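PDB 6UUF: nudix Hydrolase, RenU from Mycolicibacterium smegmatis, which probably hydrolyses nucleoside diphosphates linked to another moiety, with NADH a likely substrate, as a magnesium-dependent member of the Nudix family. Local coordinates for residues R16-L28 and P57-A71. The protein carries 3 engineered substitutions. Residues are numbered along the deposited sequence; the frame is centred on the assembly and turned at random.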
ATOM      1  N   ARG A  16      14.339 -12.428  -7.851  1.00 38.56           N
ATOM      2  CA  ARG A  16      13.263 -12.140  -8.797  1.00 39.99           C
ATOM      3  C   ARG A  16      12.198 -11.364  -8.068  1.00 36.22           C
ATOM      4  O   ARG A  16      12.016 -11.609  -6.911  1.00 32.70           O
ATOM      5  CB  ARG A  16      12.680 -13.409  -9.414  1.00 38.51           C
ATOM      6  CG  ARG A  16      11.932 -14.309  -8.471  1.00 39.56           C
ATOM      7  CD  ARG A  16      11.430 -15.515  -9.255  1.00 39.74           C
ATOM      8  NE  ARG A  16      12.458 -16.505  -9.588  1.00 37.18           N
ATOM      9  CZ  ARG A  16      12.265 -17.517 -10.432  1.00 33.82           C
ATOM     10  NH1 ARG A  16      11.112 -17.652 -11.086  1.00 35.90           N
ATOM     11  NH2 ARG A  16      13.223 -18.395 -10.648  1.00 32.32           N
ATOM     12  N   PHE A  17      11.506 -10.469  -8.787  1.00 33.88           N
ATOM     13  CA  PHE A  17      10.408  -9.653  -8.297  1.00 29.81           C
ATOM     14  C   PHE A  17       9.230  -9.852  -9.211  1.00 29.66           C
ATOM     15  O   PHE A  17       9.394  -9.831 -10.435  1.00 31.05           O
ATOM     16  CB  PHE A  17      10.800  -8.209  -8.389  1.00 29.89           C
ATOM     17  CG  PHE A  17      11.879  -7.820  -7.437  1.00 33.20           C
ATOM     18  CD1 PHE A  17      13.220  -8.128  -7.699  1.00 33.02           C
ATOM     19  CD2 PHE A  17      11.567  -7.175  -6.256  1.00 34.28           C
ATOM     20  CE1 PHE A  17      14.228  -7.814  -6.782  1.00 35.20           C
ATOM     21  CE2 PHE A  17      12.581  -6.820  -5.357  1.00 36.62           C
ATOM     22  CZ  PHE A  17      13.915  -7.164  -5.610  1.00 35.81           C
ATOM     23  N   TRP A  18       8.047  -9.995  -8.643  1.00 27.71           N
ATOM     24  CA  TRP A  18       6.869 -10.179  -9.432  1.00 32.00           C
ATOM     25  C   TRP A  18       6.295  -8.885 -10.007  1.00 31.68           C
ATOM     26  O   TRP A  18       6.059  -7.909  -9.274  1.00 31.93           O
ATOM     27  CB  TRP A  18       5.780 -10.819  -8.618  1.00 34.55           C
ATOM     28  CG  TRP A  18       4.625 -11.084  -9.493  1.00 35.38           C
ATOM     29  CD1 TRP A  18       3.456 -10.403  -9.531  1.00 36.58           C
ATOM     30  CD2 TRP A  18       4.558 -12.072 -10.508  1.00 34.67           C
ATOM     31  NE1 TRP A  18       2.643 -10.928 -10.488  1.00 38.47           N
ATOM     32  CE2 TRP A  18       3.298 -11.951 -11.117  1.00 36.59           C
ATOM     33  CE3 TRP A  18       5.443 -13.053 -10.963  1.00 35.04           C
ATOM     34  CZ2 TRP A  18       2.877 -12.795 -12.128  1.00 36.73           C
ATOM     35  CZ3 TRP A  18       5.057 -13.863 -11.977  1.00 35.94           C
ATOM     36  CH2 TRP A  18       3.770 -13.737 -12.562  1.00 38.23           C
ATOM     37  N   GLY A  19       6.032  -8.896 -11.311  1.00 28.73           N
ATOM     38  CA  GLY A  19       5.285  -7.819 -11.943  1.00 31.34           C
ATOM     39  C   GLY A  19       6.186  -6.907 -12.747  1.00 30.67           C
ATOM     40  O   GLY A  19       6.922  -6.058 -12.212  1.00 29.10           O
ATOM     41  N   ARG A  20       6.118  -7.084 -14.050  1.00 30.57           N
ATOM     42  CA  ARG A  20       6.937  -6.316 -14.962  1.00 32.78           C
ATOM     43  C   ARG A  20       6.863  -4.808 -14.821  1.00 30.64           C
ATOM     44  O   ARG A  20       7.857  -4.113 -15.020  1.00 32.40           O
ATOM     45  CB  ARG A  20       6.606  -6.740 -16.379  1.00 36.13           C
ATOM     46  CG  ARG A  20       7.193  -8.117 -16.639  1.00 43.39           C
ATOM     47  CD  ARG A  20       7.422  -8.411 -18.091  1.00 50.06           C
ATOM     48  NE  ARG A  20       8.441  -9.453 -18.239  1.00 57.59           N
ATOM     49  CZ  ARG A  20       9.736  -9.269 -18.526  1.00 59.06           C
ATOM     50  NH1 ARG A  20      10.510 -10.341 -18.630  1.00 60.61           N
ATOM     51  NH2 ARG A  20      10.273  -8.063 -18.739  1.00 53.31           N
ATOM     52  N   HIS A  21       5.703  -4.303 -14.458  1.00 30.55           N
ATOM     53  CA  HIS A  21       5.495  -2.858 -14.295  1.00 32.57           C
ATOM     54  C   HIS A  21       5.548  -2.440 -12.825  1.00 32.18           C
ATOM     55  O   HIS A  21       5.041  -1.368 -12.467  1.00 29.97           O
ATOM     56  CB  HIS A  21       4.109  -2.498 -14.866  1.00 34.30           C
ATOM     57  CG  HIS A  21       3.865  -3.007 -16.256  1.00 33.83           C
ATOM     58  ND1 HIS A  21       4.673  -2.667 -17.319  1.00 33.54           N
ATOM     59  CD2 HIS A  21       2.880  -3.785 -16.764  1.00 32.20           C
ATOM     60  CE1 HIS A  21       4.208  -3.234 -18.420  1.00 32.01           C
ATOM     61  NE2 HIS A  21       3.117  -3.906 -18.110  1.00 32.19           N
ATOM     62  N   GLY A  22       6.105  -3.300 -11.969  1.00 29.80           N
ATOM     63  CA  GLY A  22       6.138  -3.027 -10.567  1.00 29.86           C
ATOM     64  C   GLY A  22       4.786  -3.212  -9.911  1.00 31.36           C
ATOM     65  O   GLY A  22       3.819  -3.777 -10.494  1.00 32.00           O
ATOM     66  N   ALA A  23       4.756  -2.788  -8.663  1.00 27.09           N
ATOM     67  CA  ALA A  23       3.582  -2.934  -7.848  1.00 31.31           C
ATOM     68  C   ALA A  23       3.281  -1.595  -7.194  1.00 32.50           C
ATOM     69  O   ALA A  23       4.140  -0.675  -7.156  1.00 29.72           O
ATOM     70  CB  ALA A  23       3.799  -3.997  -6.805  1.00 31.72           C
ATOM     71  N   ALA A  24       2.073  -1.522  -6.659  1.00 32.30           N
ATOM     72  CA  ALA A  24       1.588  -0.320  -5.985  1.00 32.51           C
ATOM     73  C   ALA A  24       0.713  -0.691  -4.807  1.00 32.99           C
ATOM     74  O   ALA A  24      -0.024  -1.669  -4.863  1.00 29.34           O
ATOM     75  CB  ALA A  24       0.782   0.535  -6.946  1.00 33.61           C
ATOM     76  N   GLY A  25       0.786   0.101  -3.743  1.00 31.36           N
ATOM     77  CA  GLY A  25      -0.078  -0.103  -2.575  1.00 31.65           C
ATOM     78  C   GLY A  25      -0.742   1.174  -2.118  1.00 28.92           C
ATOM     79  O   GLY A  25      -0.164   2.258  -2.285  1.00 29.63           O
ATOM     80  N   LEU A  26      -1.934   1.033  -1.518  1.00 27.36           N
ATOM     81  CA  LEU A  26      -2.677   2.150  -1.001  1.00 25.39           C
ATOM     82  C   LEU A  26      -2.430   2.387   0.465  1.00 28.86           C
ATOM     83  O   LEU A  26      -2.733   1.533   1.279  1.00 26.77           O
ATOM     84  CB  LEU A  26      -4.155   1.925  -1.211  1.00 27.39           C
ATOM     85  CG  LEU A  26      -4.978   3.199  -1.205  1.00 29.44           C
ATOM     86  CD1 LEU A  26      -4.609   4.184  -2.305  1.00 28.04           C
ATOM     87  CD2 LEU A  26      -6.434   2.763  -1.329  1.00 33.72           C
ATOM     88  N   LEU A  27      -1.913   3.566   0.794  1.00 29.61           N
ATOM     89  CA  LEU A  27      -1.863   4.077   2.171  1.00 31.77           C
ATOM     90  C   LEU A  27      -3.034   5.000   2.358  1.00 30.25           C
ATOM     91  O   LEU A  27      -2.963   6.195   2.047  1.00 29.53           O
ATOM     92  CB  LEU A  27      -0.542   4.817   2.406  1.00 34.02           C
ATOM     93  CG  LEU A  27      -0.299   5.466   3.760  1.00 37.56           C
ATOM     94  CD1 LEU A  27      -0.552   4.436   4.828  1.00 40.87           C
ATOM     95  CD2 LEU A  27       1.164   5.926   3.871  1.00 40.94           C
ATOM     96  N   LEU A  28      -4.136   4.433   2.816  1.00 29.76           N
ATOM     97  CA  LEU A  28      -5.381   5.157   2.990  1.00 28.55           C
ATOM     98  C   LEU A  28      -5.474   5.708   4.426  1.00 29.74           C
ATOM     99  O   LEU A  28      -5.404   4.934   5.374  1.00 30.81           O
ATOM    100  CB  LEU A  28      -6.562   4.245   2.739  1.00 29.04           C
ATOM    101  CG  LEU A  28      -7.934   4.920   2.861  1.00 30.36           C
ATOM    102  CD1 LEU A  28      -8.102   6.145   1.936  1.00 33.11           C
ATOM    103  CD2 LEU A  28      -8.975   3.875   2.524  1.00 29.78           C
ATOM    104  N   PRO A  57      -2.629  -2.812   1.446  1.00 29.58           N
ATOM    105  CA  PRO A  57      -3.249  -3.549   0.350  1.00 31.29           C
ATOM    106  C   PRO A  57      -2.684  -3.027  -0.955  1.00 34.19           C
ATOM    107  O   PRO A  57      -2.541  -1.799  -1.121  1.00 32.32           O
ATOM    108  CB  PRO A  57      -4.730  -3.198   0.432  1.00 32.26           C
ATOM    109  CG  PRO A  57      -4.870  -2.159   1.479  1.00 33.20           C
ATOM    110  CD  PRO A  57      -3.512  -1.771   1.975  1.00 31.42           C
ATOM    111  N   GLY A  58      -2.252  -3.943  -1.806  1.00 31.64           N
ATOM    112  CA  GLY A  58      -1.588  -3.545  -3.036  1.00 34.59           C
ATOM    113  C   GLY A  58      -1.563  -4.695  -4.019  1.00 34.61           C
ATOM    114  O   GLY A  58      -1.979  -5.785  -3.710  1.00 31.48           O
ATOM    115  N   GLY A  59      -1.048  -4.454  -5.204  1.00 31.19           N
ATOM    116  CA  GLY A  59      -0.759  -5.575  -6.060  1.00 33.42           C
ATOM    117  C   GLY A  59       0.040  -5.084  -7.222  1.00 33.50           C
ATOM    118  O   GLY A  59       0.542  -3.954  -7.211  1.00 32.60           O
ATOM    119  N   ALA A  60       0.140  -5.936  -8.222  1.00 29.62           N
ATOM    120  CA  ALA A  60       0.910  -5.647  -9.427  1.00 32.07           C
ATOM    121  C   ALA A  60       0.234  -4.658 -10.342  1.00 32.67           C
ATOM    122  O   ALA A  60      -0.994  -4.694 -10.552  1.00 36.26           O
ATOM    123  CB  ALA A  60       1.239  -6.933 -10.200  1.00 30.90           C
ATOM    124  N   ARG A  61       1.047  -3.778 -10.893  1.00 29.53           N
ATOM    125  CA  ARG A  61       0.560  -2.774 -11.807  1.00 33.35           C
ATOM    126  C   ARG A  61       0.397  -3.377 -13.187  1.00 33.91           C
ATOM    127  O   ARG A  61       1.296  -4.061 -13.688  1.00 33.88           O
ATOM    128  CB  ARG A  61       1.559  -1.646 -11.864  1.00 37.33           C
ATOM    129  CG  ARG A  61       1.131  -0.516 -12.733  1.00 38.73           C
ATOM    130  CD  ARG A  61       2.137   0.610 -12.662  1.00 39.79           C
ATOM    131  NE  ARG A  61       1.756   1.611 -13.652  1.00 38.40           N
ATOM    132  CZ  ARG A  61       2.514   2.646 -14.003  1.00 37.41           C
ATOM    133  NH1 ARG A  61       3.725   2.813 -13.470  1.00 35.48           N
ATOM    134  NH2 ARG A  61       2.070   3.489 -14.936  1.00 36.30           N
ATOM    135  N   ASP A  62      -0.757  -3.121 -13.784  1.00 33.90           N
ATOM    136  CA  ASP A  62      -1.043  -3.583 -15.132  1.00 37.51           C
ATOM    137  C   ASP A  62      -0.524  -2.569 -16.192  1.00 34.05           C
ATOM    138  O   ASP A  62      -0.308  -1.378 -15.915  1.00 31.99           O
ATOM    139  CB  ASP A  62      -2.547  -3.844 -15.261  1.00 38.70           C
ATOM    140  CG  ASP A  62      -2.892  -4.837 -16.361  1.00 43.05           C
ATOM    141  OD1 ASP A  62      -1.975  -5.426 -17.014  1.00 41.51           O
ATOM    142  OD2 ASP A  62      -4.108  -5.044 -16.567  1.00 48.39           O
ATOM    143  N   SER A  63      -0.309  -3.069 -17.404  1.00 33.09           N
ATOM    144  CA  SER A  63       0.265  -2.319 -18.522  1.00 32.23           C
ATOM    145  C   SER A  63      -0.382  -1.002 -18.894  1.00 33.71           C
ATOM    146  O   SER A  63       0.294  -0.153 -19.414  1.00 32.58           O
ATOM    147  CB  SER A  63       0.263  -3.174 -19.786  1.00 30.54           C
ATOM    148  OG  SER A  63       0.877  -4.407 -19.527  1.00 29.89           O
ATOM    149  N   HIS A  64      -1.665  -0.835 -18.615  1.00 32.40           N
ATOM    150  CA  HIS A  64      -2.374   0.331 -19.045  1.00 35.88           C
ATOM    151  C   HIS A  64      -2.717   1.273 -17.859  1.00 38.77           C
ATOM    152  O   HIS A  64      -3.316   2.313 -18.050  1.00 35.58           O
ATOM    153  CB  HIS A  64      -3.623  -0.117 -19.752  1.00 37.05           C
ATOM    154  CG  HIS A  64      -4.599  -0.773 -18.855  1.00 38.67           C
ATOM    155  ND1 HIS A  64      -4.433  -2.057 -18.394  1.00 40.67           N
ATOM    156  CD2 HIS A  64      -5.735  -0.313 -18.296  1.00 40.94           C
ATOM    157  CE1 HIS A  64      -5.445  -2.373 -17.610  1.00 38.53           C
ATOM    158  NE2 HIS A  64      -6.246  -1.333 -17.533  1.00 43.14           N
ATOM    159  N   GLU A  65      -2.252   0.920 -16.662  1.00 35.37           N
ATOM    160  CA  GLU A  65      -2.665   1.551 -15.417  1.00 33.18           C
ATOM    161  C   GLU A  65      -1.624   2.481 -14.890  1.00 32.04           C
ATOM    162  O   GLU A  65      -0.443   2.249 -15.010  1.00 29.77           O
ATOM    163  CB  GLU A  65      -2.836   0.516 -14.335  1.00 32.68           C
ATOM    164  CG  GLU A  65      -4.089  -0.296 -14.444  1.00 33.11           C
ATOM    165  CD  GLU A  65      -4.219  -1.288 -13.313  1.00 33.48           C
ATOM    166  OE1 GLU A  65      -3.220  -1.862 -12.819  1.00 36.87           O
ATOM    167  OE2 GLU A  65      -5.349  -1.538 -12.936  1.00 37.39           O
ATOM    168  N   THR A  66      -2.090   3.517 -14.221  1.00 34.78           N
ATOM    169  CA  THR A  66      -1.207   4.352 -13.434  1.00 33.33           C
ATOM    170  C   THR A  66      -1.025   3.632 -12.112  1.00 31.09           C
ATOM    171  O   THR A  66      -1.892   2.788 -11.753  1.00 27.81           O
ATOM    172  CB  THR A  66      -1.846   5.711 -13.203  1.00 33.12           C
ATOM    173  OG1 THR A  66      -3.089   5.511 -12.504  1.00 35.48           O
ATOM    174  CG2 THR A  66      -2.062   6.424 -14.571  1.00 32.01           C
ATOM    175  N   PRO A  67       0.089   3.939 -11.399  1.00 28.79           N
ATOM    176  CA  PRO A  67       0.228   3.463 -10.025  1.00 31.07           C
ATOM    177  C   PRO A  67      -1.025   3.739  -9.171  1.00 29.14           C
ATOM    178  O   PRO A  67      -1.460   2.844  -8.447  1.00 30.27           O
ATOM    179  CB  PRO A  67       1.469   4.225  -9.487  1.00 32.34           C
ATOM    180  CG  PRO A  67       2.179   4.755 -10.673  1.00 30.62           C
ATOM    181  CD  PRO A  67       1.156   4.895 -11.774  1.00 30.29           C
ATOM    182  N   GLU A  68      -1.628   4.919  -9.306  1.00 28.88           N
ATOM    183  CA  GLU A  68      -2.862   5.257  -8.591  1.00 31.94           C
ATOM    184  C   GLU A  68      -4.050   4.315  -8.878  1.00 32.94           C
ATOM    185  O   GLU A  68      -4.748   3.838  -7.970  1.00 33.31           O
ATOM    186  CB  GLU A  68      -3.285   6.765  -8.664  1.00 37.86           C
ATOM    187  CG  GLU A  68      -2.847   7.665  -9.806  1.00 45.01           C
ATOM    188  CD  GLU A  68      -1.361   8.059  -9.811  1.00 47.03           C
ATOM    189  OE1 GLU A  68      -0.593   7.272 -10.393  1.00 41.36           O
ATOM    190  OE2 GLU A  68      -0.974   9.160  -9.350  1.00 45.87           O
ATOM    191  N   GLN A  69      -4.252   4.012 -10.132  1.00 33.28           N
ATOM    192  CA  GLN A  69      -5.293   3.087 -10.499  1.00 33.99           C
ATOM    193  C   GLN A  69      -5.016   1.735  -9.943  1.00 33.15           C
ATOM    194  O   GLN A  69      -5.932   1.073  -9.473  1.00 33.72           O
ATOM    195  CB  GLN A  69      -5.412   3.023 -12.015  1.00 37.48           C
ATOM    196  CG  GLN A  69      -6.014   4.305 -12.533  1.00 35.28           C
ATOM    197  CD  GLN A  69      -5.996   4.383 -14.019  1.00 38.23           C
ATOM    198  OE1 GLN A  69      -5.042   4.034 -14.660  1.00 38.55           O
ATOM    199  NE2 GLN A  69      -7.060   4.879 -14.567  1.00 45.07           N
ATOM    200  N   ALA A  70      -3.758   1.305  -9.987  1.00 31.90           N
ATOM    201  CA  ALA A  70      -3.458  -0.047  -9.560  1.00 31.79           C
ATOM    202  C   ALA A  70      -3.757  -0.200  -8.071  1.00 33.36           C
ATOM    203  O   ALA A  70      -4.359  -1.174  -7.677  1.00 36.84           O
ATOM    204  CB  ALA A  70      -2.022  -0.419  -9.841  1.00 32.26           C
ATOM    205  N   ALA A  71      -3.366   0.784  -7.266  1.00 30.92           N
ATOM    206  CA  ALA A  71      -3.525   0.722  -5.814  1.00 29.15           C
ATOM    207  C   ALA A  71      -5.002   0.801  -5.388  1.00 31.64           C
ATOM    208  O   ALA A  71      -5.436   0.152  -4.459  1.00 33.33           O
ATOM    209  CB  ALA A  71      -2.721   1.820  -5.149  1.00 26.99           C
TER
HETATM  210  O   HOH W   1       3.505  -5.257 -12.760  1.00 30.84           O
HETATM  211  O   HOH W   2       5.215   1.334 -11.300  1.00 39.44           O
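The start of the Nudix box, a loop-helix-loop motif, and the strand leading into it are tied to strand 23-28 by an antiparallel ladder joining Ala24 with Gly59 and Gly25 with Gly58. Ala24 N donates to Gly59 O and Leu26 N to Pro57 O (both 2.9 Å), whereas the return bond from Gly59 N to Ala24 O is more bent (143°). Gly58 CA lies 3.8 Å from Gly25 CA, leaving no room for a beta-carbon on Gly58. On the Ala24 face, Ala24 CB rests against the CB atoms of Ala70 and Ala71, and Leu26 CD1 touches Ala71 CB (4.2 Å), seating the helix on the strand.

Arg61 N donates to Gly22 O (2.8 Å). The His21 ring turns its edge to Arg61 O, and its NE2 and Ser63 OG share a hydrogen bond (2.7 Å). Arg61 runs extended, CG anti to its N (chi1 -177°), past His21 O. Its NE and NH2 grip Glu65 O side-on, Pro67 CD covers one guanidinium face, and a water links NH1 to His21 O. A leucine in its place would probably leave Glu65 O without these two donors, Pro67 CD without its flat partner and His21 O without the water bridge.

Arg73 of helix 67-79 hydrogen-bonds Ala60 O and forms a salt bridge with Glu65, while Pro67 and Ala71 pack on strand 104-113, parallel to strand 23-31 in the same sheet.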